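Local coordinates for protein putative phosphohistidine phosphatase, SixA (Nakamurella multipartita, PDB 4HBZ) that probably acts as a phosphohistidine phosphatase of the histidine phosphatase superfamily, removing phosphate through a phosphorylated histidine intermediate, at residues V65-T70 and D91-G96. Numbering follows the deposited sequence. Where two conformers were deposited one is given.
Sequences VVVCST and DELYGG
D91 turns its flat carboxylate to T70: OG1 donates a hydrogen bond to D91 OD1 at 2.6 Å, arriving on the anti side and 17° out of the carboxylate plane. T70 OG1 lies between the backbone N and the carbonyl carbon (chi1 51°), which aims it at D91 while CG2 packs 3.4 Å from the same OD1. S69 OG lies obliquely to the other flat group, the Y94 ring, 4.0 Å from Y94 CD1 and 3.5 Å from Y94 CB; its hydrogen bonds go instead to H120 and the backbone of A71. H37 meets the ring edge-to-face, the H120 ring also meets it, with the planes at about 70°, and Y94 OH bonds D36. Deeper in, L93 CB rests 3.7 Å from S69 CA, and L93 CD2 reaches V67 CG1 at 3.7 Å, the side chains of L93 and V67 crossing at about a right angle. An alanine at T70 would remove the hydroxyl and probably leave D91 OD1 and H37 NE2 without this shared partner. V67 and L93 thus form the apolar part, S69, T70 and D91 the polar part, bringing S69 and Y94 to H120, probably the second catalytic histidine, as in the histidine phosphatase superfamily.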
loop_
_atom_site.group_PDB
_atom_site.type_symbol
_atom_site.label_atom_id
_atom_site.label_comp_id
_atom_site.label_asym_id
_atom_site.label_seq_id
_atom_site.Cartn_x
_atom_site.Cartn_y
_atom_site.Cartn_z
ATOM N N VAL A 65 -8.639 2.132 7.762
ATOM C CA VAL A 65 -7.411 2.468 8.496
ATOM C C VAL A 65 -6.300 2.759 7.491
ATOM O O VAL A 65 -6.170 2.046 6.492
ATOM C CB VAL A 65 -6.986 1.288 9.399
ATOM C CG1 VAL A 65 -5.697 1.573 10.123
ATOM C CG2 VAL A 65 -8.102 0.953 10.391
ATOM N N VAL A 66 -5.526 3.814 7.742
ATOM C CA VAL A 66 -4.370 4.133 6.912
ATOM C C VAL A 66 -3.159 4.013 7.840
ATOM O O VAL A 66 -3.198 4.465 9.008
ATOM C CB VAL A 66 -4.427 5.568 6.387
ATOM C CG1 VAL A 66 -3.243 5.857 5.485
ATOM C CG2 VAL A 66 -5.710 5.768 5.610
ATOM N N VAL A 67 -2.109 3.377 7.311
ATOM C CA VAL A 67 -0.763 3.391 7.937
ATOM C C VAL A 67 0.104 4.216 6.980
ATOM O O VAL A 67 0.224 3.871 5.776
ATOM C CB VAL A 67 -0.175 1.996 8.181
ATOM C CG1 VAL A 67 1.049 2.122 9.067
ATOM C CG2 VAL A 67 -1.231 1.041 8.797
ATOM N N CYS A 68 0.713 5.300 7.476
ATOM C CA CYS A 68 1.363 6.265 6.618
ATOM C C CYS A 68 2.729 6.676 7.149
ATOM O O CYS A 68 2.861 6.986 8.313
ATOM C CB CYS A 68 0.469 7.502 6.506
ATOM S SG CYS A 68 0.975 8.754 5.291
ATOM N N SER A 69 3.734 6.670 6.286
ATOM C CA SER A 69 5.026 7.266 6.624
ATOM C C SER A 69 4.869 8.721 7.069
ATOM O O SER A 69 4.042 9.472 6.561
ATOM C CB SER A 69 5.931 7.215 5.401
ATOM O OG SER A 69 7.100 7.950 5.598
ATOM N N THR A 70 5.709 9.126 8.008
ATOM C CA THR A 70 5.691 10.475 8.552
ATOM C C THR A 70 6.274 11.529 7.598
ATOM O O THR A 70 6.129 12.723 7.835
ATOM C CB THR A 70 6.437 10.528 9.869
ATOM O OG1 THR A 70 7.728 9.920 9.677
ATOM C CG2 THR A 70 5.625 9.794 10.976
ATOM N N ASP A 91 7.009 6.534 11.870
ATOM C CA ASP A 91 8.393 6.646 11.437
ATOM C C ASP A 91 8.926 5.331 10.913
ATOM O O ASP A 91 9.807 5.318 10.032
ATOM C CB ASP A 91 9.246 7.164 12.585
ATOM C CG ASP A 91 9.033 8.646 12.873
ATOM O OD1 ASP A 91 8.841 9.516 11.956
ATOM O OD2 ASP A 91 9.171 8.995 14.087
ATOM N N GLU A 92 8.388 4.211 11.388
ATOM C CA GLU A 92 8.792 2.898 10.888
ATOM C C GLU A 92 8.575 2.767 9.392
ATOM O O GLU A 92 9.312 2.032 8.741
ATOM C CB GLU A 92 8.056 1.767 11.607
ATOM C CG GLU A 92 8.349 1.627 13.125
ATOM C CD GLU A 92 7.628 2.603 14.041
ATOM O OE1 GLU A 92 6.966 3.580 13.639
ATOM O OE2 GLU A 92 7.781 2.396 15.266
ATOM N N LEU A 93 7.621 3.509 8.808
ATOM C CA LEU A 93 7.359 3.427 7.374
ATOM C C LEU A 93 8.281 4.334 6.578
ATOM O O LEU A 93 8.279 4.256 5.360
ATOM C CB LEU A 93 5.910 3.718 7.044
ATOM C CG LEU A 93 4.938 2.548 6.948
ATOM C CD1 LEU A 93 4.910 1.715 8.214
ATOM C CD2 LEU A 93 3.549 2.985 6.534
ATOM N N TYR A 94 9.058 5.184 7.240
ATOM C CA TYR A 94 10.049 6.042 6.575
ATOM C C TYR A 94 11.386 5.285 6.575
ATOM O O TYR A 94 12.238 5.468 7.414
ATOM C CB TYR A 94 10.138 7.387 7.267
ATOM C CG TYR A 94 11.159 8.322 6.655
ATOM C CD1 TYR A 94 10.995 8.836 5.380
ATOM C CD2 TYR A 94 12.278 8.736 7.383
ATOM C CE1 TYR A 94 11.872 9.705 4.833
ATOM C CE2 TYR A 94 13.189 9.624 6.832
ATOM C CZ TYR A 94 12.975 10.084 5.523
ATOM O OH TYR A 94 13.902 10.999 5.026
ATOM N N GLY A 95 11.521 4.405 5.600
ATOM C CA GLY A 95 12.708 3.584 5.457
ATOM C C GLY A 95 12.647 2.203 6.015
ATOM O O GLY A 95 13.598 1.441 5.866
ATOM N N GLY A 96 11.529 1.816 6.646
ATOM C CA GLY A 96 11.357 0.457 7.057
ATOM C C GLY A 96 11.336 -0.513 5.891
ATOM O O GLY A 96 11.097 -0.123 4.751
#